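Local coordinates for hypothetical protein PH1819 (Pyrococcus horikoshii, PDB 2EEN) that is of unknown function but has the CYTH domain shared with class IV adenylate cyclases and thiamine triphosphatases, and so probably binds a nucleotide or an organic triphosphate, at residues I134-T138 with L153-L157; E5-Y9 with K164-Y170; V18-E23 with E112-V116; I71-T77 with I146-V150. One frame throughout, in Å; residues are numbered along the deposited sequence.

Interaction 1 (I134-T138 with L153-L157)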
loop_
_atom_site.group_PDB
_atom_site.type_symbol
_atom_site.label_atom_id
_atom_site.label_comp_id
_atom_site.label_asym_id
_atom_site.label_seq_id
_atom_site.Cartn_x
_atom_site.Cartn_y
_atom_site.Cartn_z
ATOM N N ILE A 134 -10.642 -19.978 18.120
ATOM C CA ILE A 134 -11.406 -20.423 16.975
ATOM C C ILE A 134 -12.124 -19.199 16.434
ATOM O O ILE A 134 -12.719 -18.418 17.182
ATOM C CB ILE A 134 -12.427 -21.523 17.337
ATOM C CG1 ILE A 134 -13.184 -21.937 16.067
ATOM C CG2 ILE A 134 -13.383 -21.034 18.422
ATOM C CD1 ILE A 134 -14.008 -23.186 16.222
ATOM N N GLU A 135 -12.027 -19.007 15.127
ATOM C CA GLU A 135 -12.681 -17.879 14.500
ATOM C C GLU A 135 -13.636 -18.403 13.453
ATOM O O GLU A 135 -13.478 -19.522 12.961
ATOM C CB GLU A 135 -11.656 -16.946 13.849
ATOM C CG GLU A 135 -10.892 -16.081 14.848
ATOM C CD GLU A 135 -10.014 -15.031 14.182
ATOM O OE1 GLU A 135 -10.354 -14.582 13.067
ATOM O OE2 GLU A 135 -8.992 -14.634 14.782
ATOM N N ILE A 136 -14.647 -17.602 13.157
ATOM C CA ILE A 136 -15.619 -17.940 12.133
ATOM C C ILE A 136 -15.950 -16.645 11.408
ATOM O O ILE A 136 -16.024 -15.572 12.019
ATOM C CB ILE A 136 -16.893 -18.588 12.729
ATOM C CG1 ILE A 136 -17.772 -19.117 11.590
ATOM C CG2 ILE A 136 -17.650 -17.583 13.601
ATOM C CD1 ILE A 136 -18.855 -20.084 12.053
ATOM N N GLU A 137 -16.124 -16.733 10.097
ATOM C CA GLU A 137 -16.417 -15.551 9.307
ATOM C C GLU A 137 -17.296 -15.829 8.108
ATOM O O GLU A 137 -17.342 -16.949 7.591
ATOM C CB GLU A 137 -15.120 -14.924 8.805
ATOM C CG GLU A 137 -14.248 -15.914 8.047
ATOM C CD GLU A 137 -13.326 -15.244 7.051
ATOM O OE1 GLU A 137 -13.805 -14.867 5.960
ATOM O OE2 GLU A 137 -12.125 -15.094 7.357
ATOM N N THR A 138 -17.984 -14.783 7.669
ATOM C CA THR A 138 -18.844 -14.845 6.501
ATOM C C THR A 138 -19.040 -13.418 6.023
ATOM O O THR A 138 -18.974 -12.478 6.818
ATOM C CB THR A 138 -20.215 -15.465 6.823
ATOM O OG1 THR A 138 -20.938 -15.669 5.599
ATOM C CG2 THR A 138 -21.021 -14.543 7.737
ATOM N N LEU A 153 -23.428 -17.120 13.060
ATOM C CA LEU A 153 -22.080 -17.589 13.349
ATOM C C LEU A 153 -21.866 -17.917 14.820
ATOM O O LEU A 153 -21.165 -18.875 15.153
ATOM C CB LEU A 153 -21.049 -16.562 12.874
ATOM C CG LEU A 153 -20.544 -16.751 11.436
ATOM C CD1 LEU A 153 -21.702 -16.988 10.474
ATOM C CD2 LEU A 153 -19.744 -15.521 11.024
ATOM N N GLU A 154 -22.473 -17.132 15.705
ATOM C CA GLU A 154 -22.323 -17.392 17.124
ATOM C C GLU A 154 -22.930 -18.757 17.423
ATOM O O GLU A 154 -22.379 -19.527 18.202
ATOM C CB GLU A 154 -23.025 -16.321 17.961
ATOM C CG GLU A 154 -22.640 -16.381 19.428
ATOM C CD GLU A 154 -23.407 -15.394 20.285
ATOM O OE1 GLU A 154 -23.527 -14.217 19.881
ATOM O OE2 GLU A 154 -23.876 -15.794 21.371
ATOM N N LYS A 155 -24.063 -19.055 16.791
ATOM C CA LYS A 155 -24.721 -20.342 17.002
ATOM C C LYS A 155 -23.828 -21.500 16.570
ATOM O O LYS A 155 -23.704 -22.500 17.276
ATOM C CB LYS A 155 -26.051 -20.405 16.242
ATOM C CG LYS A 155 -26.769 -21.741 16.391
ATOM C CD LYS A 155 -28.181 -21.687 15.826
ATOM C CE LYS A 155 -28.980 -22.905 16.261
ATOM N NZ LYS A 155 -30.395 -22.839 15.806
ATOM N N ILE A 156 -23.190 -21.363 15.410
ATOM C CA ILE A 156 -22.304 -22.407 14.911
ATOM C C ILE A 156 -21.166 -22.680 15.895
ATOM O O ILE A 156 -20.865 -23.833 16.200
ATOM C CB ILE A 156 -21.721 -22.020 13.537
ATOM C CG1 ILE A 156 -22.840 -22.015 12.492
ATOM C CG2 ILE A 156 -20.630 -22.996 13.133
ATOM C CD1 ILE A 156 -22.434 -21.408 11.174
ATOM N N LEU A 157 -20.541 -21.621 16.400
ATOM C CA LEU A 157 -19.450 -21.793 17.352
ATOM C C LEU A 157 -19.910 -22.385 18.682
ATOM O O LEU A 157 -19.240 -23.253 19.241
ATOM C CB LEU A 157 -18.737 -20.463 17.599
ATOM C CG LEU A 157 -17.896 -20.002 16.410
ATOM C CD1 LEU A 157 -17.097 -18.772 16.796
ATOM C CD2 LEU A 157 -16.970 -21.134 15.979
#

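Interaction 2 (E5-Y9 with K164-Y170)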
loop_
_atom_site.group_PDB
_atom_site.type_symbol
_atom_site.label_atom_id
_atom_site.label_comp_id
_atom_site.label_asym_id
_atom_site.label_seq_id
_atom_site.Cartn_x
_atom_site.Cartn_y
_atom_site.Cartn_z
ATOM N N GLU A 5 -17.052 -11.324 11.588
ATOM C CA GLU A 5 -16.164 -12.266 12.237
ATOM C C GLU A 5 -16.376 -12.337 13.736
ATOM O O GLU A 5 -16.581 -11.318 14.404
ATOM C CB GLU A 5 -14.703 -11.913 11.936
ATOM C CG GLU A 5 -13.693 -12.828 12.622
ATOM C CD GLU A 5 -12.285 -12.681 12.066
ATOM O OE1 GLU A 5 -12.036 -13.158 10.937
ATOM O OE2 GLU A 5 -11.429 -12.085 12.754
ATOM N N LEU A 6 -16.342 -13.561 14.243
ATOM C CA LEU A 6 -16.481 -13.837 15.663
ATOM C C LEU A 6 -15.308 -14.709 16.064
ATOM O O LEU A 6 -14.827 -15.522 15.274
ATOM C CB LEU A 6 -17.777 -14.593 15.963
ATOM C CG LEU A 6 -19.113 -13.879 15.815
ATOM C CD1 LEU A 6 -20.220 -14.830 16.251
ATOM C CD2 LEU A 6 -19.127 -12.625 16.664
ATOM N N LYS A 7 -14.851 -14.544 17.298
ATOM C CA LYS A 7 -13.735 -15.322 17.802
ATOM C C LYS A 7 -14.034 -15.813 19.204
ATOM O O LYS A 7 -14.675 -15.117 19.993
ATOM C CB LYS A 7 -12.462 -14.469 17.818
ATOM C CG LYS A 7 -11.259 -15.150 18.465
ATOM C CD LYS A 7 -9.956 -14.409 18.160
ATOM C CE LYS A 7 -9.879 -13.057 18.853
ATOM N NZ LYS A 7 -8.637 -12.322 18.447
ATOM N N GLY A 8 -13.566 -17.016 19.505
ATOM C CA GLY A 8 -13.758 -17.583 20.821
ATOM C C GLY A 8 -12.500 -18.295 21.269
ATOM O O GLY A 8 -11.648 -18.641 20.449
ATOM N N TYR A 9 -12.352 -18.487 22.573
ATOM C CA TYR A 9 -11.195 -19.204 23.078
ATOM C C TYR A 9 -11.457 -20.665 22.773
ATOM O O TYR A 9 -12.609 -21.104 22.787
ATOM C CB TYR A 9 -11.035 -18.996 24.589
ATOM C CG TYR A 9 -10.544 -17.619 24.946
ATOM C CD1 TYR A 9 -11.399 -16.518 24.898
ATOM C CD2 TYR A 9 -9.209 -17.402 25.280
ATOM C CE1 TYR A 9 -10.939 -15.237 25.171
ATOM C CE2 TYR A 9 -8.737 -16.123 25.551
ATOM C CZ TYR A 9 -9.605 -15.047 25.494
ATOM O OH TYR A 9 -9.142 -13.776 25.739
ATOM N N LYS A 164 -16.504 -18.875 25.622
ATOM C CA LYS A 164 -16.019 -17.524 25.830
ATOM C C LYS A 164 -15.596 -16.851 24.539
ATOM O O LYS A 164 -14.623 -17.246 23.899
ATOM C CB LYS A 164 -14.870 -17.525 26.844
ATOM C CG LYS A 164 -13.886 -18.670 26.701
ATOM C CD LYS A 164 -12.909 -18.681 27.872
ATOM C CE LYS A 164 -11.936 -19.846 27.789
ATOM N NZ LYS A 164 -11.036 -19.890 28.975
ATOM N N PHE A 165 -16.354 -15.833 24.160
ATOM C CA PHE A 165 -16.092 -15.074 22.953
ATOM C C PHE A 165 -15.158 -13.914 23.252
ATOM O O PHE A 165 -15.058 -13.457 24.395
ATOM C CB PHE A 165 -17.413 -14.586 22.366
ATOM C CG PHE A 165 -18.216 -15.680 21.728
ATOM C CD1 PHE A 165 -19.101 -16.441 22.482
ATOM C CD2 PHE A 165 -18.034 -15.998 20.388
ATOM C CE1 PHE A 165 -19.793 -17.510 21.909
ATOM C CE2 PHE A 165 -18.719 -17.061 19.806
ATOM C CZ PHE A 165 -19.598 -17.819 20.567
ATOM N N GLU A 166 -14.475 -13.438 22.218
ATOM C CA GLU A 166 -13.506 -12.350 22.394
ATOM C C GLU A 166 -13.517 -11.379 21.203
ATOM O O GLU A 166 -13.257 -11.734 20.061
ATOM C CB GLU A 166 -12.111 -12.968 22.543
ATOM C CG GLU A 166 -11.020 -11.910 22.695
ATOM C CD GLU A 166 -11.188 -11.210 24.027
ATOM O OE1 GLU A 166 -10.938 -11.816 25.049
ATOM O OE2 GLU A 166 -11.538 -10.034 24.027
ATOM N N ARG A 167 -13.873 -10.109 21.501
ATOM C CA ARG A 167 -13.860 -9.096 20.449
ATOM C C ARG A 167 -12.485 -8.435 20.325
ATOM O O ARG A 167 -12.196 -7.694 19.390
ATOM C CB ARG A 167 -14.883 -8.015 20.820
ATOM C CG ARG A 167 -16.332 -8.397 20.528
ATOM C CD ARG A 167 -17.285 -7.224 20.771
ATOM N NE ARG A 167 -16.939 -6.121 19.880
ATOM C CZ ARG A 167 -17.445 -4.889 20.120
ATOM N NH1 ARG A 167 -18.237 -4.671 21.156
ATOM N NH2 ARG A 167 -17.143 -3.889 19.285
ATOM N N ARG A 168 -11.645 -8.645 21.353
ATOM C CA ARG A 168 -10.304 -8.088 21.286
ATOM C C ARG A 168 -9.444 -8.893 20.315
ATOM O O ARG A 168 -9.483 -10.113 20.273
ATOM C CB ARG A 168 -9.670 -8.147 22.680
ATOM C CG ARG A 168 -10.153 -7.047 23.626
ATOM C CD ARG A 168 -9.594 -7.234 25.041
ATOM N NE ARG A 168 -9.909 -8.578 25.514
ATOM C CZ ARG A 168 -9.461 -8.979 26.728
ATOM N NH1 ARG A 168 -8.742 -8.172 27.490
ATOM N NH2 ARG A 168 -9.769 -10.206 27.154
ATOM N N SER A 169 -8.674 -8.158 19.530
ATOM C CA SER A 169 -7.788 -8.750 18.547
ATOM C C SER A 169 -6.625 -9.417 19.260
ATOM O O SER A 169 -6.343 -9.127 20.430
ATOM C CB SER A 169 -7.241 -7.663 17.631
ATOM O OG SER A 169 -6.516 -6.705 18.385
ATOM N N TYR A 170 -5.945 -10.311 18.555
ATOM C CA TYR A 170 -4.791 -10.969 19.144
ATOM C C TYR A 170 -3.779 -9.896 19.519
ATOM O O TYR A 170 -3.110 -9.997 20.547
ATOM C CB TYR A 170 -4.160 -11.946 18.155
ATOM C CG TYR A 170 -5.051 -13.111 17.812
ATOM C CD1 TYR A 170 -5.693 -13.840 18.816
ATOM C CD2 TYR A 170 -5.242 -13.500 16.489
ATOM C CE1 TYR A 170 -6.502 -14.923 18.510
ATOM C CE2 TYR A 170 -6.048 -14.584 16.173
ATOM C CZ TYR A 170 -6.674 -15.290 17.183
ATOM O OH TYR A 170 -7.474 -16.354 16.864
HETATM O O HOH W 1 -15.729 -11.998 18.482
#

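Interaction 3 (V18-E23 with E112-V116)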
loop_
_atom_site.group_PDB
_atom_site.type_symbol
_atom_site.label_atom_id
_atom_site.label_comp_id
_atom_site.label_asym_id
_atom_site.label_seq_id
_atom_site.Cartn_x
_atom_site.Cartn_y
_atom_site.Cartn_z
ATOM N N VAL A 18 -14.095 -29.767 15.455
ATOM C CA VAL A 18 -14.136 -29.125 14.154
ATOM C C VAL A 18 -13.575 -30.058 13.090
ATOM O O VAL A 18 -14.132 -30.172 11.996
ATOM C CB VAL A 18 -13.325 -27.816 14.159
ATOM C CG1 VAL A 18 -13.029 -27.376 12.739
ATOM C CG2 VAL A 18 -14.108 -26.741 14.894
ATOM N N ARG A 19 -12.475 -30.733 13.408
ATOM C CA ARG A 19 -11.848 -31.637 12.451
ATOM C C ARG A 19 -12.758 -32.802 12.085
ATOM O O ARG A 19 -12.676 -33.339 10.976
ATOM C CB ARG A 19 -10.525 -32.170 13.005
ATOM C CG ARG A 19 -9.495 -31.095 13.307
ATOM C CD ARG A 19 -8.121 -31.705 13.538
ATOM N NE ARG A 19 -7.144 -30.711 13.968
ATOM C CZ ARG A 19 -6.843 -30.457 15.238
ATOM N NH1 ARG A 19 -7.443 -31.129 16.214
ATOM N NH2 ARG A 19 -5.946 -29.529 15.531
ATOM N N GLU A 20 -13.628 -33.181 13.015
ATOM C CA GLU A 20 -14.561 -34.285 12.802
ATOM C C GLU A 20 -15.947 -33.811 12.360
ATOM O O GLU A 20 -16.869 -34.615 12.218
ATOM C CB GLU A 20 -14.685 -35.107 14.089
ATOM C CG GLU A 20 -13.394 -35.796 14.522
ATOM C CD GLU A 20 -13.066 -37.018 13.681
ATOM O OE1 GLU A 20 -13.080 -36.909 12.436
ATOM O OE2 GLU A 20 -12.787 -38.089 14.264
ATOM N N THR A 21 -16.102 -32.512 12.131
ATOM C CA THR A 21 -17.397 -31.980 11.722
ATOM C C THR A 21 -17.357 -31.292 10.367
ATOM O O THR A 21 -18.333 -31.314 9.615
ATOM C CB THR A 21 -17.926 -30.945 12.734
ATOM O OG1 THR A 21 -18.061 -31.554 14.022
ATOM C CG2 THR A 21 -19.275 -30.402 12.283
ATOM N N PHE A 22 -16.222 -30.680 10.058
ATOM C CA PHE A 22 -16.104 -29.940 8.817
ATOM C C PHE A 22 -14.962 -30.337 7.911
ATOM O O PHE A 22 -13.944 -30.872 8.340
ATOM C CB PHE A 22 -15.980 -28.449 9.127
ATOM C CG PHE A 22 -17.114 -27.905 9.938
ATOM C CD1 PHE A 22 -18.390 -27.800 9.394
ATOM C CD2 PHE A 22 -16.907 -27.493 11.252
ATOM C CE1 PHE A 22 -19.449 -27.289 10.144
ATOM C CE2 PHE A 22 -17.953 -26.982 12.008
ATOM C CZ PHE A 22 -19.226 -26.879 11.455
ATOM N N GLU A 23 -15.162 -30.032 6.637
ATOM C CA GLU A 23 -14.209 -30.284 5.581
ATOM C C GLU A 23 -12.974 -29.421 5.820
ATOM O O GLU A 23 -13.086 -28.200 5.969
ATOM C CB GLU A 23 -14.851 -29.893 4.251
ATOM C CG GLU A 23 -14.002 -30.118 3.028
ATOM C CD GLU A 23 -14.255 -31.467 2.398
ATOM O OE1 GLU A 23 -14.860 -32.339 3.062
ATOM O OE2 GLU A 23 -13.845 -31.650 1.236
ATOM N N GLU A 112 -5.755 -23.338 10.820
ATOM C CA GLU A 112 -6.289 -24.444 10.036
ATOM C C GLU A 112 -7.676 -23.975 9.627
ATOM O O GLU A 112 -8.502 -23.681 10.486
ATOM C CB GLU A 112 -6.396 -25.720 10.864
ATOM C CG GLU A 112 -5.077 -26.442 11.093
ATOM C CD GLU A 112 -5.230 -27.659 11.992
ATOM O OE1 GLU A 112 -6.268 -28.349 11.898
ATOM O OE2 GLU A 112 -4.308 -27.936 12.788
ATOM N N LYS A 113 -7.923 -23.903 8.322
ATOM C CA LYS A 113 -9.207 -23.442 7.806
ATOM C C LYS A 113 -10.134 -24.596 7.471
ATOM O O LYS A 113 -9.711 -25.593 6.884
ATOM C CB LYS A 113 -9.002 -22.601 6.547
ATOM C CG LYS A 113 -8.276 -21.286 6.751
ATOM C CD LYS A 113 -8.251 -20.511 5.438
ATOM C CE LYS A 113 -7.563 -19.167 5.573
ATOM N NZ LYS A 113 -7.542 -18.458 4.263
ATOM N N TYR A 114 -11.400 -24.436 7.839
ATOM C CA TYR A 114 -12.426 -25.442 7.601
ATOM C C TYR A 114 -13.649 -24.851 6.930
ATOM O O TYR A 114 -14.079 -23.747 7.251
ATOM C CB TYR A 114 -12.845 -26.087 8.927
ATOM C CG TYR A 114 -11.756 -26.927 9.519
ATOM C CD1 TYR A 114 -10.709 -26.339 10.234
ATOM C CD2 TYR A 114 -11.707 -28.302 9.281
ATOM C CE1 TYR A 114 -9.641 -27.096 10.686
ATOM C CE2 TYR A 114 -10.635 -29.067 9.729
ATOM C CZ TYR A 114 -9.606 -28.453 10.428
ATOM O OH TYR A 114 -8.524 -29.196 10.846
ATOM N N TYR A 115 -14.205 -25.598 5.981
ATOM C CA TYR A 115 -15.403 -25.177 5.270
ATOM C C TYR A 115 -16.630 -25.527 6.113
ATOM O O TYR A 115 -16.826 -26.683 6.466
ATOM C CB TYR A 115 -15.491 -25.917 3.933
ATOM C CG TYR A 115 -16.751 -25.626 3.150
ATOM C CD1 TYR A 115 -16.815 -24.555 2.264
ATOM C CD2 TYR A 115 -17.883 -26.427 3.295
ATOM C CE1 TYR A 115 -17.975 -24.291 1.535
ATOM C CE2 TYR A 115 -19.049 -26.167 2.571
ATOM C CZ TYR A 115 -19.082 -25.104 1.697
ATOM O OH TYR A 115 -20.227 -24.857 0.977
ATOM N N VAL A 116 -17.450 -24.533 6.445
ATOM C CA VAL A 116 -18.656 -24.781 7.238
ATOM C C VAL A 116 -19.855 -24.879 6.313
ATOM O O VAL A 116 -20.573 -25.882 6.306
ATOM C CB VAL A 116 -18.884 -23.658 8.257
ATOM C CG1 VAL A 116 -20.216 -23.857 8.982
ATOM C CG2 VAL A 116 -17.747 -23.655 9.251
HETATM O O HOH W 2 -17.828 -29.023 5.807
#

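Interaction 4 (I71-T77 with I146-V150)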
loop_
_atom_site.group_PDB
_atom_site.type_symbol
_atom_site.label_atom_id
_atom_site.label_comp_id
_atom_site.label_asym_id
_atom_site.label_seq_id
_atom_site.Cartn_x
_atom_site.Cartn_y
_atom_site.Cartn_z
ATOM N N ILE A 71 -17.772 -1.888 14.157
ATOM C CA ILE A 71 -19.061 -1.226 14.008
ATOM C C ILE A 71 -20.182 -2.007 14.676
ATOM O O ILE A 71 -21.332 -1.571 14.687
ATOM C CB ILE A 71 -19.419 -1.030 12.531
ATOM C CG1 ILE A 71 -19.463 -2.383 11.819
ATOM C CG2 ILE A 71 -18.409 -0.103 11.872
ATOM C CD1 ILE A 71 -19.945 -2.299 10.387
ATOM N N ASP A 72 -19.834 -3.153 15.250
ATOM C CA ASP A 72 -20.812 -4.014 15.906
ATOM C C ASP A 72 -20.385 -4.346 17.336
ATOM O O ASP A 72 -19.232 -4.696 17.584
ATOM C CB ASP A 72 -20.976 -5.301 15.089
ATOM C CG ASP A 72 -21.984 -6.252 15.692
ATOM O OD1 ASP A 72 -23.146 -5.840 15.900
ATOM O OD2 ASP A 72 -21.616 -7.416 15.951
ATOM N N GLU A 73 -21.322 -4.244 18.273
ATOM C CA GLU A 73 -21.035 -4.517 19.679
ATOM C C GLU A 73 -20.925 -6.012 19.966
ATOM O O GLU A 73 -20.289 -6.418 20.940
ATOM C CB GLU A 73 -22.135 -3.926 20.572
ATOM C CG GLU A 73 -22.884 -2.754 19.960
ATOM C CD GLU A 73 -23.751 -3.164 18.780
ATOM O OE1 GLU A 73 -24.679 -3.977 18.976
ATOM O OE2 GLU A 73 -23.503 -2.677 17.655
ATOM N N LYS A 74 -21.545 -6.822 19.116
ATOM C CA LYS A 74 -21.547 -8.270 19.295
ATOM C C LYS A 74 -20.499 -9.032 18.491
ATOM O O LYS A 74 -20.453 -10.261 18.555
ATOM C CB LYS A 74 -22.926 -8.839 18.960
ATOM C CG LYS A 74 -23.973 -8.675 20.054
ATOM C CD LYS A 74 -24.467 -7.248 20.174
ATOM C CE LYS A 74 -25.701 -7.185 21.061
ATOM N NZ LYS A 74 -25.471 -7.854 22.372
ATOM N N SER A 75 -19.667 -8.323 17.735
ATOM C CA SER A 75 -18.655 -9.011 16.945
ATOM C C SER A 75 -17.426 -8.130 16.682
ATOM O O SER A 75 -17.314 -7.004 17.139
ATOM C CB SER A 75 -19.292 -9.449 15.623
ATOM O OG SER A 75 -19.491 -8.303 14.797
ATOM N N LYS A 76 -16.464 -8.713 15.946
ATOM C CA LYS A 76 -15.257 -7.972 15.595
ATOM C C LYS A 76 -15.354 -7.392 14.178
ATOM O O LYS A 76 -14.371 -6.991 13.570
ATOM C CB LYS A 76 -14.077 -8.947 15.655
ATOM C CG LYS A 76 -13.896 -9.592 17.034
ATOM C CD LYS A 76 -12.858 -10.720 17.010
ATOM C CE LYS A 76 -11.534 -10.287 16.371
ATOM N NZ LYS A 76 -10.615 -11.421 16.344
ATOM N N THR A 77 -16.589 -7.398 13.635
ATOM C CA THR A 77 -16.795 -6.924 12.269
ATOM C C THR A 77 -16.345 -5.480 12.092
ATOM O O THR A 77 -16.674 -4.603 12.881
ATOM C CB THR A 77 -18.284 -7.010 11.939
ATOM O OG1 THR A 77 -18.729 -8.364 12.067
ATOM C CG2 THR A 77 -18.520 -6.542 10.502
ATOM N N ILE A 146 -25.430 -7.461 9.323
ATOM C CA ILE A 146 -24.419 -7.996 10.244
ATOM C C ILE A 146 -25.041 -8.690 11.465
ATOM O O ILE A 146 -24.654 -9.779 11.868
ATOM C CB ILE A 146 -23.538 -6.837 10.709
ATOM C CG1 ILE A 146 -22.659 -6.342 9.558
ATOM C CG2 ILE A 146 -22.609 -7.303 11.847
ATOM C CD1 ILE A 146 -21.781 -5.161 9.972
ATOM N N PRO A 147 -26.044 -8.069 12.111
ATOM C CA PRO A 147 -26.656 -8.705 13.279
ATOM C C PRO A 147 -27.115 -10.143 13.035
ATOM O O PRO A 147 -26.822 -11.029 13.833
ATOM C CB PRO A 147 -27.807 -7.760 13.614
ATOM C CG PRO A 147 -27.227 -6.424 13.257
ATOM C CD PRO A 147 -26.588 -6.711 11.914
ATOM N N GLU A 148 -27.824 -10.371 11.934
ATOM C CA GLU A 148 -28.306 -11.714 11.602
ATOM C C GLU A 148 -27.141 -12.686 11.425
ATOM O O GLU A 148 -27.166 -13.806 11.944
ATOM C CB GLU A 148 -29.121 -11.692 10.304
ATOM C CG GLU A 148 -30.397 -10.872 10.356
ATOM C CD GLU A 148 -31.077 -10.776 8.999
ATOM O OE1 GLU A 148 -31.512 -11.824 8.472
ATOM O OE2 GLU A 148 -31.172 -9.652 8.454
ATOM N N ALA A 149 -26.129 -12.252 10.678
ATOM C CA ALA A 149 -24.957 -13.084 10.424
ATOM C C ALA A 149 -24.234 -13.422 11.720
ATOM O O ALA A 149 -23.786 -14.548 11.910
ATOM C CB ALA A 149 -24.003 -12.377 9.468
ATOM N N VAL A 150 -24.111 -12.439 12.606
ATOM C CA VAL A 150 -23.443 -12.661 13.874
ATOM C C VAL A 150 -24.180 -13.739 14.653
ATOM O O VAL A 150 -23.565 -14.638 15.210
ATOM C CB VAL A 150 -23.377 -11.366 14.717
ATOM C CG1 VAL A 150 -22.909 -11.686 16.132
ATOM C CG2 VAL A 150 -22.424 -10.373 14.061
#

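Interaction 1 (I134-T138 with L153-L157)
No ring or other flat group takes part where Ile136 meets Leu153, Ile156 and Leu157, so neither faces nor edges are involved and the fit rests on methyl and methylene carbons. Ile136 sits in the middle of it. With CG1 anti to the backbone N (chi1 -171°), its two branches part: CG1 lies 3.6 Å from Leu153 CG and carries CD1 on to Ile156 CG2, also at 3.6 Å, while CG2 lodges between Leu153 CB and Leu157. Ile136 CG2 to Leu157 CD1, at 3.5 Å, is tight for two methyls. Replacing Ile136 with alanine would probably open a gap between Leu153 and Leu157 and leave the Ile156 methyl without its partner on the strand. On one side, Ile134 slides antiparallel past Leu157, CD1 to CD2 3.6 Å; on the other, Thr138 CG2 rests against both methyls of Leu153, while its OG1 bonds to the carbonyl of Gly119. The axes of these two short segments approach to 8.9 Å, their N-to-C directions 147° apart. Glu135 and Glu137 point away from the helix, so the strand is largely apolar on the face toward the helix and acidic on the other, consistent with a CYTH β-barrel whose outer wall carries a helix.

Interaction 2 (E5-Y9 with K164-Y170)
Backbone pairing comes first: Gly8 and Phe165 form a single β bridge, flanked by Glu166 N to Lys7 O at 2.8 Å and Tyr9 N to Lys164 O at 2.9 Å. Water 1 extends it, accepting from Lys7 N and donating to Glu166 O. Two CA-H...O contacts, Phe165 CA to Lys7 O and Gly8 CA to Lys164 O, fill in between.

Among the side-chain polar bonds, Glu166 is the hub. Tyr9 OH donates to its OE1 at 2.7 Å on the anti side, and Arg168 NH2 reaches the same oxygen on the syn side, both from one face of the carboxylate. Arg168 NE and the Arg168 backbone N hold OE2, so each oxygen has two donors and the carboxylate can hardly turn. Arg168 NE lies 2.6 Å from Glu166 OE2, in a side-on salt bridge; Arg168 NH1 turns to Glu176.

The cationic contact belongs to Lys7. Bent at chi3 (69°), its chain lays CD against the Tyr170 ring and brings NZ over one face, 3.5 Å from the centroid, a cation-pi contact; NZ also donates to Arg168 O at 3.0 Å, in the carbonyl plane.

Apolar contact is simpler: Lys164 crosses Tyr9 at about a right angle, CE to CB 3.4 Å. Around all this, Phe165 leans on helix 146-160, Leu173 of helix 170-176 touches Tyr9, Glu166 and Arg168, and strand 131-139 pairs with strand 3-9.

Interaction 3 (V18-E23 with E112-V116)
Tyr114 turns its ring toward the end of helix 12-19 because CG lies anti to the carbonyl carbon (chi1 -68°), and Val18 answers with CG1 anti to its own backbone N (chi1 163°). Val18 CG1 comes down over one face of the Tyr114 ring, 3.6 Å from its centroid, as a CH-pi contact offset toward the rim. Beyond the ring, the Tyr114 hydroxyl OH donates to Glu112 OE1 at 2.6 Å, meeting it nearly along the C-O axis. Arg19 NE reaches Glu112 OE1 on its syn lone pair at 3.3 Å, a long bond that is part of a salt bridge and tilted from the guanidinium plane. Arg19 CG rests against the Tyr114 hydroxyl, so the phenol is held by both its ring and its oxygen.

Phe22 is gripped differently. Val116 CG2 stands over the centre of its ring, 4.0 Å from the centroid, and Thr21 CG2 covers the opposite face. At the backbone, Tyr115 N donates to Glu23 O at 2.8 Å, and water 2 accepts from Glu23 N and donates to Tyr115 O. Leu160 of helix 146-160 closes in on Val18 and Phe22.

The whole is the turn that leads from helix 12-19 into strand 23-36, fastened to strand 102-117, its antiparallel neighbour in the sheet of the CYTH fold.

Interaction 4 (I71-T77 with I146-V150)
Ile146 and Val150, one helical turn apart, make the first shell. The side chains of Ile146 and Ile71 cross at about a right angle, their CD1 atoms only 3.4 Å apart, a tight fit; Ile146 CD1 also meets Thr77 CG2 tip to tip at 3.6 Å. Val150 CG2 rests 3.6 Å from Ser75 CB and near Asp72 OD2, while its CG1 touches Lys74. All the direct contact is apolar or van der Waals; no hydrogen bond crosses. In the CYTH barrel this joins the connection between strands 59-70 and 78-85 to the start of helix 146-160. Behind the first shell, Ser75 shapes the loop: OG accepts from Thr77 N at 3.3 Å, an ST turn, and from Thr77 OG1 at 2.8 Å, and donates to Asp72 OD2 at 2.6 Å, on the anti side of that carboxylate. An alanine here is likely to leave Asp72 OD2 and Thr77 OG1 without their shared partner and the loop freer to drift from Val150. Farther out, Val4 of strand 3-9 touches both Thr77 and Val150.

Overall arrangement
Helix 146-160 serves interactions 1 and 4 in turn, their centres about 11 Å apart, and Thr138 CG2 touches Ala149 CB where they adjoin. Interactions 1 and 2 share the sheet: strands 131-139 and 3-9 are neighbours in it, joined by a probable hydrogen bond from Gly8 N to Ile134 O at 2.8 Å. A second probable one, Lys76 N to Glu5 O, ties interaction 4 to interaction 2. Interaction 3 meets interaction 1 through Ile134 and Val18 but lies about 22 Å, centre to centre, from interaction 4. No ligand marks an active site; even so, Glu5, Lys7, Lys76 and Glu135 gather where 1, 2 and 4 converge, consistent with the charged tunnel of CYTH proteins.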